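PDB 2F4Z: TgTwinScan_2721 - E2 domain from Toxoplasma gondii, which probably acts as a ubiquitin-conjugating (E2) enzyme, carrying activated ubiquitin as a thioester for transfer to target proteins, although its particular substrates are not established. Local coordinates for residues A[66-71]-A[78-83]; A[94-99]-A[111-116]; A[36-41]-A[72-77]; A[120-125]-A[153-158]. All coordinates share one frame; numbering follows the deposited sequence.

In the fold
Starting at the N terminus, helix 33-46 offers residues 36-41 to the turn 72-77 in interaction 3, across some thirty residues of chain. Strand 66-70 lies between these two segments, and its partner 78-82 follows them, so interactions 1 and 3 cross and fix the helix to the first hairpin, whose connection is that turn. The chain returns as strand 93-99, bonded to 77-82, and interaction 2 adds the fourth strand, 110-113. Residues 120-125 meet the end of helix 144-156 and the residues after it in interaction 4, closing a loop of 27 residues and touching interaction 2 where Phe113 packs on Ile122 and Leu155. Interactions 3 and 4 lie about 26 Å apart between centres.

Interaction 1. Residues A[66-71]-A[78-83]; sequences SAQIVG and RGFIAG
The first hairpin of the E2 (UBC-fold) meander sheet pairs Ser66, Ala67 and Gln68 with Phe80, Gly79 and Arg78, the strands running antiparallel. Two hydrogen-bonded pairs flank a non-hydrogen-bonded one. Ser66 and Phe80 exchange bonds in both directions, Phe80 N reaching Ser66 O at 2.8 Å. Gln68 and Arg78 do the same; Arg78 N lies 2.7 Å from Gln68 O, nearly along the C=O axis, with an N-H...O angle of 169°. Between them Ala67 faces Gly79, CA to CA 4.4 Å. Ala67 turns its methyl toward Leu41 and Ile44 of helix 33-46, so this face of the hairpin is covered by the N-terminal helix. On the other face the side chains of Ser66, Gln68, Arg78 and Phe80 gather. The Phe80 ring, its CG anti to the carbonyl carbon (chi1 -60°), leans along the strand toward Gln68, whose amide stands 73° from the ring plane with CD 3.7 Å from Phe80 CE1. Further along, Val70 CG2 approaches Arg78 CB at 3.9 Å, the two side chains crossing at about a right angle. At the other end, Ser66 OG rests 3.4 Å from both CB and CD1 of Phe80.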
loop_
_atom_site.group_PDB
_atom_site.type_symbol
_atom_site.label_atom_id
_atom_site.label_comp_id
_atom_site.label_asym_id
_atom_site.label_seq_id
_atom_site.Cartn_x
_atom_site.Cartn_y
_atom_site.Cartn_z
ATOM N N SER A 66 -9.917 -10.209 8.121
ATOM C CA SER A 66 -11.165 -9.467 8.193
ATOM C C SER A 66 -11.190 -8.610 9.446
ATOM O O SER A 66 -10.263 -8.671 10.241
ATOM C CB SER A 66 -12.410 -10.396 8.155
ATOM O OG SER A 66 -12.502 -11.216 9.338
ATOM N N ALA A 67 -12.282 -7.861 9.629
ATOM C CA ALA A 67 -12.339 -6.816 10.646
ATOM C C ALA A 67 -13.796 -6.491 10.979
ATOM O O ALA A 67 -14.706 -6.665 10.146
ATOM C CB ALA A 67 -11.552 -5.564 10.184
ATOM N N GLN A 68 -14.005 -6.037 12.202
ATOM C CA GLN A 68 -15.289 -5.565 12.629
ATOM C C GLN A 68 -15.056 -4.406 13.514
ATOM O O GLN A 68 -14.081 -4.415 14.278
ATOM C CB GLN A 68 -15.966 -6.592 13.518
ATOM C CG GLN A 68 -16.302 -7.806 12.781
ATOM C CD GLN A 68 -16.748 -8.913 13.686
ATOM O OE1 GLN A 68 -16.613 -8.855 14.929
ATOM N NE2 GLN A 68 -17.280 -9.946 13.067
ATOM N N ILE A 69 -15.993 -3.465 13.502
ATOM C CA ILE A 69 -15.969 -2.454 14.508
ATOM C C ILE A 69 -16.494 -3.020 15.805
ATOM O O ILE A 69 -17.125 -4.071 15.813
ATOM C CB ILE A 69 -16.575 -1.046 14.101
ATOM C CG1 ILE A 69 -17.990 -0.891 14.575
ATOM C CG2 ILE A 69 -16.318 -0.681 12.608
ATOM C CD1 ILE A 69 -18.537 0.440 14.202
ATOM N N VAL A 70 -16.151 -2.338 16.897
ATOM C CA VAL A 70 -16.412 -2.771 18.242
ATOM C C VAL A 70 -17.235 -1.743 18.999
ATOM O O VAL A 70 -16.884 -0.565 19.056
ATOM C CB VAL A 70 -15.083 -3.025 18.978
ATOM C CG1 VAL A 70 -15.316 -3.202 20.505
ATOM C CG2 VAL A 70 -14.388 -4.235 18.369
ATOM N N GLY A 71 -18.363 -2.172 19.552
ATOM C CA GLY A 71 -19.158 -1.330 20.486
ATOM C C GLY A 71 -19.808 -0.129 19.817
ATOM O O GLY A 71 -20.021 0.915 20.483
ATOM N N ARG A 78 -11.817 -4.901 15.724
ATOM C CA ARG A 78 -11.273 -6.213 15.972
ATOM C C ARG A 78 -10.799 -6.728 14.610
ATOM O O ARG A 78 -11.537 -6.570 13.625
ATOM C CB ARG A 78 -12.401 -7.074 16.474
ATOM C CG ARG A 78 -12.005 -8.205 17.268
ATOM C CD ARG A 78 -13.308 -8.966 17.625
ATOM N NE ARG A 78 -14.144 -8.249 18.595
ATOM C CZ ARG A 78 -13.885 -8.207 19.902
ATOM N NH1 ARG A 78 -12.791 -8.834 20.382
ATOM N NH2 ARG A 78 -14.705 -7.548 20.727
ATOM N N GLY A 79 -9.546 -7.208 14.536
ATOM C CA GLY A 79 -8.988 -7.791 13.321
ATOM C C GLY A 79 -8.960 -9.311 13.479
ATOM O O GLY A 79 -8.899 -9.807 14.597
ATOM N N PHE A 80 -9.065 -10.027 12.356
ATOM C CA PHE A 80 -9.071 -11.492 12.318
ATOM C C PHE A 80 -8.120 -11.884 11.256
ATOM O O PHE A 80 -8.156 -11.324 10.172
ATOM C CB PHE A 80 -10.461 -12.062 11.964
ATOM C CG PHE A 80 -11.493 -11.646 12.947
ATOM C CD1 PHE A 80 -12.367 -10.598 12.669
ATOM C CD2 PHE A 80 -11.495 -12.205 14.214
ATOM C CE1 PHE A 80 -13.256 -10.197 13.624
ATOM C CE2 PHE A 80 -12.361 -11.779 15.159
ATOM C CZ PHE A 80 -13.254 -10.795 14.855
ATOM N N ILE A 81 -7.275 -12.857 11.560
ATOM C CA ILE A 81 -6.211 -13.285 10.651
ATOM C C ILE A 81 -6.147 -14.793 10.729
ATOM O O ILE A 81 -6.219 -15.358 11.814
ATOM C CB ILE A 81 -4.851 -12.609 11.097
ATOM C CG1 ILE A 81 -4.906 -11.111 10.778
ATOM C CG2 ILE A 81 -3.631 -13.203 10.399
ATOM C CD1 ILE A 81 -3.695 -10.322 11.357
ATOM N N ALA A 82 -6.035 -15.438 9.582
ATOM C CA ALA A 82 -5.898 -16.861 9.518
ATOM C C ALA A 82 -4.407 -17.196 9.593
ATOM O O ALA A 82 -3.589 -16.582 8.918
ATOM C CB ALA A 82 -6.535 -17.402 8.158
ATOM N N GLY A 83 -4.043 -18.212 10.384
ATOM C CA GLY A 83 -2.666 -18.701 10.388
ATOM C C GLY A 83 -2.335 -19.122 8.970
ATOM O O GLY A 83 -3.143 -19.802 8.341
#

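Interaction 2. Residues A[94-99]-A[111-116]; sequences FTLDIV and MKFVTK
Leu96 and Phe113 lie side by side on the inner face of this hairpin, Leu96 CD1 over one face of the ring at 4.0 Å from its centroid and displaced toward the rim. Phe94 comes to the edge of the same ring, its CG in the ring plane and its CB 3.6 Å from Phe113 CE2. Ile98 CG1 and Met111 CG meet at 4.0 Å, their side chains pointing the same way. Asp97 and Lys112 form a hydrogen-bonded antiparallel pair, with Asp97 N 2.9 Å from Lys112 O. Beyond Phe113 the strand gives way to a loop, and Thr95 O accepts from Val114 N at 2.9 Å and, weakly, from Thr115 N. Thr95 N instead bonds to a side chain, Thr115 OG1, at 2.8 Å and 173°. That hydroxyl is turned to the strand by Thr115 chi1 of -54°, OG1 anti to the carbonyl carbon. Farther out, helix 144-156 covers the apolar face, Ile151 touching Leu96, Met111 and Phe113. On the other face Asp97 OD1 forms a salt bridge with Arg76, while its OD2 stays 4.4 Å from Lys112 NZ. The Asp97 charge is probably balanced chiefly by Arg76, with Lys112 adding a weaker electrostatic pull.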
loop_
_atom_site.group_PDB
_atom_site.type_symbol
_atom_site.label_atom_id
_atom_site.label_comp_id
_atom_site.label_asym_id
_atom_site.label_seq_id
_atom_site.Cartn_x
_atom_site.Cartn_y
_atom_site.Cartn_z
ATOM N N PHE A 94 -6.872 -15.888 14.549
ATOM C CA PHE A 94 -6.240 -14.975 15.532
ATOM C C PHE A 94 -6.991 -13.683 15.504
ATOM O O PHE A 94 -7.274 -13.156 14.407
ATOM C CB PHE A 94 -4.739 -14.791 15.221
ATOM C CG PHE A 94 -3.969 -16.086 15.272
ATOM C CD1 PHE A 94 -3.801 -16.856 14.117
ATOM C CD2 PHE A 94 -3.514 -16.587 16.495
ATOM C CE1 PHE A 94 -3.117 -18.070 14.162
ATOM C CE2 PHE A 94 -2.849 -17.823 16.541
ATOM C CZ PHE A 94 -2.653 -18.549 15.358
ATOM N N THR A 95 -7.371 -13.230 16.681
ATOM C CA THR A 95 -8.078 -11.996 16.901
ATOM C C THR A 95 -7.083 -10.955 17.331
ATOM O O THR A 95 -6.203 -11.252 18.132
ATOM C CB THR A 95 -9.131 -12.217 18.028
ATOM O OG1 THR A 95 -10.076 -13.190 17.547
ATOM C CG2 THR A 95 -9.881 -10.912 18.437
ATOM N N LEU A 96 -7.214 -9.750 16.762
ATOM C CA LEU A 96 -6.428 -8.590 17.114
ATOM C C LEU A 96 -7.315 -7.472 17.669
ATOM O O LEU A 96 -8.442 -7.284 17.250
ATOM C CB LEU A 96 -5.677 -8.035 15.895
ATOM C CG LEU A 96 -4.577 -8.754 15.103
ATOM C CD1 LEU A 96 -3.166 -8.387 15.550
ATOM C CD2 LEU A 96 -4.710 -10.232 14.859
ATOM N N ASP A 97 -6.790 -6.737 18.606
ATOM C CA ASP A 97 -7.432 -5.498 19.000
ATOM C C ASP A 97 -6.804 -4.329 18.180
ATOM O O ASP A 97 -5.619 -4.323 17.971
ATOM C CB ASP A 97 -7.252 -5.311 20.523
ATOM C CG ASP A 97 -7.840 -4.016 21.007
ATOM O OD1 ASP A 97 -8.987 -3.660 20.632
ATOM O OD2 ASP A 97 -7.116 -3.310 21.726
ATOM N N ILE A 98 -7.612 -3.373 17.699
ATOM C CA ILE A 98 -7.177 -2.309 16.794
ATOM C C ILE A 98 -7.748 -1.006 17.339
ATOM O O ILE A 98 -8.987 -0.812 17.411
ATOM C CB ILE A 98 -7.592 -2.522 15.298
ATOM C CG1 ILE A 98 -7.099 -3.884 14.744
ATOM C CG2 ILE A 98 -7.109 -1.311 14.351
ATOM C CD1 ILE A 98 -7.794 -4.291 13.389
ATOM N N VAL A 99 -6.853 -0.121 17.739
ATOM C CA VAL A 99 -7.226 1.197 18.230
ATOM C C VAL A 99 -6.799 2.161 17.143
ATOM O O VAL A 99 -5.605 2.241 16.778
ATOM C CB VAL A 99 -6.505 1.511 19.542
ATOM C CG1 VAL A 99 -6.805 2.951 20.029
ATOM C CG2 VAL A 99 -6.913 0.465 20.615
ATOM N N MET A 111 -2.129 -2.007 17.116
ATOM C CA MET A 111 -2.627 -3.369 16.991
ATOM C C MET A 111 -1.885 -4.244 17.954
ATOM O O MET A 111 -0.681 -4.045 18.195
ATOM C CB MET A 111 -2.432 -3.857 15.562
ATOM C CG MET A 111 -3.215 -3.019 14.542
ATOM S SD MET A 111 -3.233 -3.923 13.012
ATOM C CE MET A 111 -4.118 -2.851 11.892
ATOM N N LYS A 112 -2.606 -5.172 18.560
ATOM C CA LYS A 112 -1.980 -6.240 19.379
ATOM C C LYS A 112 -2.824 -7.504 19.272
ATOM O O LYS A 112 -4.007 -7.414 18.973
ATOM C CB LYS A 112 -1.877 -5.830 20.847
ATOM C CG LYS A 112 -3.215 -5.582 21.495
ATOM C CD LYS A 112 -3.037 -5.202 22.919
ATOM C CE LYS A 112 -4.397 -4.716 23.443
ATOM N NZ LYS A 112 -4.444 -4.609 24.929
ATOM N N PHE A 113 -2.207 -8.678 19.475
ATOM C CA PHE A 113 -2.965 -9.915 19.514
ATOM C C PHE A 113 -3.795 -9.992 20.775
ATOM O O PHE A 113 -3.321 -9.655 21.889
ATOM C CB PHE A 113 -2.053 -11.135 19.371
ATOM C CG PHE A 113 -1.637 -11.417 17.923
ATOM C CD1 PHE A 113 -0.745 -10.571 17.252
ATOM C CD2 PHE A 113 -2.108 -12.552 17.266
ATOM C CE1 PHE A 113 -0.383 -10.853 15.895
ATOM C CE2 PHE A 113 -1.743 -12.858 15.984
ATOM C CZ PHE A 113 -0.849 -12.018 15.283
ATOM N N VAL A 114 -5.055 -10.360 20.604
ATOM C CA VAL A 114 -5.890 -10.772 21.756
ATOM C C VAL A 114 -5.695 -12.285 21.959
ATOM O O VAL A 114 -5.409 -12.699 23.072
ATOM C CB VAL A 114 -7.366 -10.420 21.512
ATOM C CG1 VAL A 114 -8.293 -11.102 22.553
ATOM C CG2 VAL A 114 -7.502 -8.893 21.482
ATOM N N THR A 115 -5.808 -13.087 20.890
ATOM C CA THR A 115 -5.531 -14.540 20.931
ATOM C C THR A 115 -4.067 -14.811 21.367
ATOM O O THR A 115 -3.129 -14.223 20.796
ATOM C CB THR A 115 -5.681 -15.151 19.553
ATOM O OG1 THR A 115 -6.975 -14.839 18.997
ATOM C CG2 THR A 115 -5.451 -16.680 19.581
ATOM N N LYS A 116 -3.868 -15.665 22.387
ATOM C CA LYS A 116 -2.507 -16.136 22.773
ATOM C C LYS A 116 -1.798 -16.811 21.611
ATOM O O LYS A 116 -2.348 -17.684 20.895
ATOM C CB LYS A 116 -2.560 -17.075 24.014
ATOM C CG LYS A 116 -2.897 -16.432 25.368
ATOM C CD LYS A 116 -1.822 -15.351 25.717
ATOM C CE LYS A 116 -1.733 -14.910 27.207
ATOM N NZ LYS A 116 -2.997 -14.302 27.812
#

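Interaction 3. Residues A[36-41]-A[72-77]; sequences RLLKEL and GDIHRW
Leu37, reaching from the N-terminal helix into the turn 72-77, touches Ile74, His75 and Trp77 with successive atoms. Its CB lies 4.2 Å from Ile74 CG2. With CG anti to the carbonyl carbon (chi1 -79°), the two methyls then part, CD1 to the turn and CD2 to the indole. CD1 sits over one face of the His75 imidazole, 4.0 Å from the centroid, and also passes 3.6 Å from Ile74 O. CD2 lies 4.1 Å from Trp77 CZ2. The indole drives its six-membered ring toward the helix backbone: Leu37 O stands at the edge of the ring, 3.6 Å from CZ2, and Glu40 CB comes to the same rim. Leu41 approaches differently, its CD1 over one ring face, 4.1 Å from the centroid and 9° off the normal. In the five-membered ring, NE1 donates to Ile74 O at 2.8 Å; the donor sits above the carbonyl plane and the angle at hydrogen is only 131°, so the bond is bent, yet it ties the ring to its own turn. That turn is type I, from Asp73 to Arg76, and Asp73 OD2 accepts from His75 N as an Asx turn. No hydrogen bond joins residues 36-41 to 72-77, and apolar contact does the work. Such seating of the N-terminal helix on the first hairpin, with Ile144 also touching Leu37 and Trp77, belongs to the UBC fold of E2 enzymes.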
loop_
_atom_site.group_PDB
_atom_site.type_symbol
_atom_site.label_atom_id
_atom_site.label_comp_id
_atom_site.label_asym_id
_atom_site.label_seq_id
_atom_site.Cartn_x
_atom_site.Cartn_y
_atom_site.Cartn_z
ATOM N N ARG A 36 -13.438 7.600 5.261
ATOM C CA ARG A 36 -12.286 6.732 4.983
ATOM C C ARG A 36 -12.368 5.415 5.760
ATOM O O ARG A 36 -12.240 4.328 5.181
ATOM C CB ARG A 36 -10.937 7.401 5.297
ATOM C CG ARG A 36 -9.811 6.411 4.918
ATOM C CD ARG A 36 -8.461 6.939 5.183
ATOM N NE ARG A 36 -7.438 5.879 5.204
ATOM C CZ ARG A 36 -6.231 5.965 4.634
ATOM N NH1 ARG A 36 -5.906 7.014 3.898
ATOM N NH2 ARG A 36 -5.325 5.001 4.804
ATOM N N LEU A 37 -12.637 5.522 7.057
ATOM C CA LEU A 37 -12.642 4.343 7.899
ATOM C C LEU A 37 -13.762 3.366 7.501
ATOM O O LEU A 37 -13.519 2.140 7.364
ATOM C CB LEU A 37 -12.668 4.735 9.390
ATOM C CG LEU A 37 -11.353 5.180 10.044
ATOM C CD1 LEU A 37 -11.595 5.631 11.485
ATOM C CD2 LEU A 37 -10.393 3.981 10.048
ATOM N N LEU A 38 -14.946 3.912 7.188
ATOM C CA LEU A 38 -16.076 3.092 6.653
ATOM C C LEU A 38 -15.791 2.394 5.308
ATOM O O LEU A 38 -16.159 1.238 5.100
ATOM C CB LEU A 38 -17.375 3.923 6.582
ATOM C CG LEU A 38 -17.973 4.092 7.984
ATOM C CD1 LEU A 38 -18.962 5.243 8.022
ATOM C CD2 LEU A 38 -18.597 2.770 8.433
ATOM N N LYS A 39 -15.102 3.074 4.408
ATOM C CA LYS A 39 -14.738 2.499 3.138
ATOM C C LYS A 39 -13.635 1.465 3.282
ATOM O O LYS A 39 -13.664 0.466 2.558
ATOM C CB LYS A 39 -14.291 3.575 2.168
ATOM C CG LYS A 39 -13.685 2.966 0.903
ATOM C CD LYS A 39 -14.081 3.661 -0.355
ATOM C CE LYS A 39 -13.596 2.798 -1.544
ATOM N NZ LYS A 39 -12.098 2.483 -1.454
ATOM N N GLU A 40 -12.655 1.702 4.181
ATOM C CA GLU A 40 -11.714 0.657 4.541
ATOM C C GLU A 40 -12.403 -0.604 5.003
ATOM O O GLU A 40 -12.130 -1.663 4.495
ATOM C CB GLU A 40 -10.683 1.128 5.595
ATOM C CG GLU A 40 -9.677 2.047 4.982
ATOM C CD GLU A 40 -8.383 2.118 5.787
ATOM O OE1 GLU A 40 -7.926 1.038 6.156
ATOM O OE2 GLU A 40 -7.873 3.225 6.089
ATOM N N LEU A 41 -13.294 -0.474 5.967
ATOM C CA LEU A 41 -14.107 -1.609 6.423
ATOM C C LEU A 41 -14.873 -2.362 5.317
ATOM O O LEU A 41 -14.796 -3.604 5.199
ATOM C CB LEU A 41 -15.017 -1.113 7.551
ATOM C CG LEU A 41 -15.629 -2.085 8.534
ATOM C CD1 LEU A 41 -14.603 -3.068 9.066
ATOM C CD2 LEU A 41 -16.155 -1.209 9.644
ATOM N N GLY A 72 -20.082 -0.239 18.512
ATOM C CA GLY A 72 -20.460 0.958 17.735
ATOM C C GLY A 72 -19.441 2.064 17.404
ATOM O O GLY A 72 -19.777 3.020 16.678
ATOM N N ASP A 73 -18.190 1.941 17.878
ATOM C CA ASP A 73 -17.116 2.950 17.623
ATOM C C ASP A 73 -16.259 2.602 16.389
ATOM O O ASP A 73 -15.552 1.588 16.425
ATOM C CB ASP A 73 -16.208 2.974 18.859
ATOM C CG ASP A 73 -15.301 4.151 18.893
ATOM O OD1 ASP A 73 -14.780 4.448 19.968
ATOM O OD2 ASP A 73 -15.056 4.788 17.865
ATOM N N ILE A 74 -16.273 3.405 15.320
ATOM C CA ILE A 74 -15.439 3.094 14.114
ATOM C C ILE A 74 -13.910 3.291 14.347
ATOM O O ILE A 74 -13.127 3.059 13.432
ATOM C CB ILE A 74 -15.691 4.011 12.863
ATOM C CG1 ILE A 74 -16.501 5.207 13.218
ATOM C CG2 ILE A 74 -15.975 3.207 11.514
ATOM C CD1 ILE A 74 -15.664 6.229 13.906
ATOM N N HIS A 75 -13.538 3.803 15.527
ATOM C CA HIS A 75 -12.135 3.958 15.985
ATOM C C HIS A 75 -11.672 2.793 16.849
ATOM O O HIS A 75 -10.543 2.792 17.349
ATOM C CB HIS A 75 -11.954 5.280 16.735
ATOM C CG HIS A 75 -11.883 6.452 15.815
ATOM N ND1 HIS A 75 -12.999 7.131 15.396
ATOM C CD2 HIS A 75 -10.836 7.000 15.148
ATOM C CE1 HIS A 75 -12.646 8.072 14.540
ATOM N NE2 HIS A 75 -11.340 8.024 14.379
ATOM N N ARG A 76 -12.543 1.803 17.040
ATOM C CA ARG A 76 -12.151 0.608 17.768
ATOM C C ARG A 76 -12.580 -0.612 16.958
ATOM O O ARG A 76 -13.775 -0.801 16.661
ATOM C CB ARG A 76 -12.756 0.630 19.184
ATOM C CG ARG A 76 -12.257 -0.524 20.062
ATOM C CD ARG A 76 -10.724 -0.404 20.308
ATOM N NE ARG A 76 -10.261 -1.348 21.312
ATOM C CZ ARG A 76 -10.171 -1.082 22.610
ATOM N NH1 ARG A 76 -9.731 -2.030 23.428
ATOM N NH2 ARG A 76 -10.519 0.110 23.093
ATOM N N TRP A 77 -11.613 -1.386 16.500
ATOM C CA TRP A 77 -11.923 -2.537 15.644
ATOM C C TRP A 77 -11.322 -3.796 16.227
ATOM O O TRP A 77 -10.383 -3.772 17.056
ATOM C CB TRP A 77 -11.303 -2.403 14.235
ATOM C CG TRP A 77 -11.800 -1.345 13.255
ATOM C CD1 TRP A 77 -12.534 -0.216 13.528
ATOM C CD2 TRP A 77 -11.499 -1.295 11.859
ATOM N NE1 TRP A 77 -12.718 0.526 12.381
ATOM C CE2 TRP A 77 -12.096 -0.117 11.337
ATOM C CE3 TRP A 77 -10.783 -2.136 10.991
ATOM C CZ2 TRP A 77 -11.986 0.254 9.977
ATOM C CZ3 TRP A 77 -10.687 -1.775 9.633
ATOM C CH2 TRP A 77 -11.299 -0.597 9.141
#

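Interaction 4. Residues A[120-125]-A[153-158]; sequences PNISSQ and AMLADP
Pro120 and Pro158 make one of the apolar contacts between the loop 120-125 and the last turn of helix 144-156 with the residues after it. Their rings cross at a slant, Pro120 CG 3.7 Å from Pro158 CB, with CD of Pro120 following at 3.9 Å and Met172 of helix 166-174 touching both prolines. A second apolar contact brings Ile122 CD1 to Leu155 CD1 at 3.7 Å, the side chains meeting at about a right angle; both also lean on Phe113, so the loop joins the core beside the last strand of the sheet. Sulfur makes the third: Met154 SD approaches Asn121 CB at 3.7 Å and, more distantly, Ile122 CG1 at 4.3 Å. The Met154 side chain leaves with CG anti to the backbone N (chi1 -169°) and then bends at chi2 and chi3, which carries the sulfur across to the loop.

By sequence, His119, Pro120 and Asn121 are the HPN motif of E2 enzymes, which lies shortly before the cysteine that in this family carries ubiquitin.

The polar contacts run through the neighbours of the two segments, none directly between them. Asn121 OD1 accepts from Val159 N, just past Pro158, and this bond holds the amide oxygen near Pro158, 3.8 Å from Pro158 C. The His119 ring uses both nitrogens: ND1 is bonded to Asn121 N, and NE2 to Met154 O near the helix end.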
loop_
_atom_site.group_PDB
_atom_site.type_symbol
_atom_site.label_atom_id
_atom_site.label_comp_id
_atom_site.label_asym_id
_atom_site.label_seq_id
_atom_site.Cartn_x
_atom_site.Cartn_y
_atom_site.Cartn_z
ATOM N N PRO A 120 8.293 -15.378 18.089
ATOM C CA PRO A 120 9.351 -14.511 18.651
ATOM C C PRO A 120 9.040 -13.013 18.560
ATOM O O PRO A 120 9.417 -12.242 19.443
ATOM C CB PRO A 120 10.583 -14.858 17.797
ATOM C CG PRO A 120 10.018 -15.465 16.487
ATOM C CD PRO A 120 8.761 -16.175 16.925
ATOM N N ASN A 121 8.260 -12.632 17.555
ATOM C CA ASN A 121 7.874 -11.221 17.287
ATOM C C ASN A 121 6.533 -10.712 17.867
ATOM O O ASN A 121 6.079 -9.582 17.600
ATOM C CB ASN A 121 8.024 -11.019 15.771
ATOM C CG ASN A 121 9.416 -11.496 15.274
ATOM O OD1 ASN A 121 9.525 -12.372 14.425
ATOM N ND2 ASN A 121 10.497 -10.898 15.845
ATOM N N ILE A 122 5.942 -11.528 18.750
ATOM C CA ILE A 122 4.735 -11.184 19.467
ATOM C C ILE A 122 4.914 -11.555 20.912
ATOM O O ILE A 122 5.366 -12.673 21.219
ATOM C CB ILE A 122 3.478 -11.975 18.902
ATOM C CG1 ILE A 122 3.481 -11.971 17.364
ATOM C CG2 ILE A 122 2.163 -11.496 19.640
ATOM C CD1 ILE A 122 2.464 -12.928 16.631
ATOM N N SER A 123 4.582 -10.647 21.808
ATOM C CA SER A 123 4.676 -10.945 23.222
ATOM C C SER A 123 3.693 -12.080 23.628
ATOM O O SER A 123 2.469 -11.997 23.348
ATOM C CB SER A 123 4.411 -9.692 24.006
ATOM O OG SER A 123 4.346 -9.983 25.380
ATOM N N SER A 124 4.248 -13.146 24.245
ATOM C CA SER A 124 3.452 -14.348 24.649
ATOM C C SER A 124 2.567 -14.001 25.796
ATOM O O SER A 124 1.575 -14.684 26.042
ATOM C CB SER A 124 4.325 -15.545 25.041
ATOM O OG SER A 124 5.166 -15.184 26.123
ATOM N N GLN A 125 2.891 -12.899 26.464
ATOM C CA GLN A 125 2.175 -12.479 27.648
ATOM C C GLN A 125 1.091 -11.449 27.395
ATOM O O GLN A 125 -0.000 -11.569 27.962
ATOM C CB GLN A 125 3.188 -11.927 28.662
ATOM C CG GLN A 125 4.242 -12.944 29.086
ATOM C CD GLN A 125 5.161 -12.402 30.189
ATOM O OE1 GLN A 125 4.709 -12.125 31.325
ATOM N NE2 GLN A 125 6.457 -12.234 29.861
ATOM N N ALA A 153 1.952 -12.050 7.267
ATOM C CA ALA A 153 3.202 -12.444 6.644
ATOM C C ALA A 153 4.256 -12.656 7.701
ATOM O O ALA A 153 5.105 -13.549 7.545
ATOM C CB ALA A 153 3.678 -11.413 5.669
ATOM N N MET A 154 4.243 -11.825 8.744
ATOM C CA MET A 154 5.135 -11.993 9.886
ATOM C C MET A 154 4.957 -13.403 10.580
ATOM O O MET A 154 5.919 -14.040 10.985
ATOM C CB MET A 154 4.865 -10.834 10.824
ATOM C CG MET A 154 5.786 -10.605 11.960
ATOM S SD MET A 154 5.037 -10.721 13.605
ATOM C CE MET A 154 3.360 -10.122 13.523
ATOM N N LEU A 155 3.730 -13.900 10.683
ATOM C CA LEU A 155 3.464 -15.267 11.141
ATOM C C LEU A 155 4.124 -16.327 10.243
ATOM O O LEU A 155 4.454 -17.418 10.713
ATOM C CB LEU A 155 1.953 -15.525 11.171
ATOM C CG LEU A 155 1.129 -15.306 12.450
ATOM C CD1 LEU A 155 1.547 -14.134 13.273
ATOM C CD2 LEU A 155 -0.384 -15.281 12.126
ATOM N N ALA A 156 4.275 -16.025 8.953
ATOM C CA ALA A 156 4.956 -16.934 8.024
ATOM C C ALA A 156 6.495 -16.775 8.009
ATOM O O ALA A 156 7.199 -17.595 7.436
ATOM C CB ALA A 156 4.377 -16.812 6.650
ATOM N N ASP A 157 7.017 -15.739 8.660
ATOM C CA ASP A 157 8.443 -15.523 8.667
ATOM C C ASP A 157 8.950 -15.008 10.004
ATOM O O ASP A 157 9.319 -13.854 10.128
ATOM C CB ASP A 157 8.871 -14.687 7.449
ATOM C CG ASP A 157 9.178 -15.570 6.215
ATOM O OD1 ASP A 157 8.297 -15.761 5.303
ATOM O OD2 ASP A 157 10.302 -16.130 6.184
ATOM N N PRO A 158 8.961 -15.890 11.026
ATOM C CA PRO A 158 9.470 -15.590 12.356
ATOM C C PRO A 158 10.956 -15.206 12.366
ATOM O O PRO A 158 11.775 -15.842 11.680
ATOM C CB PRO A 158 9.269 -16.908 13.111
ATOM C CG PRO A 158 8.196 -17.589 12.380
ATOM C CD PRO A 158 8.434 -17.267 10.955
#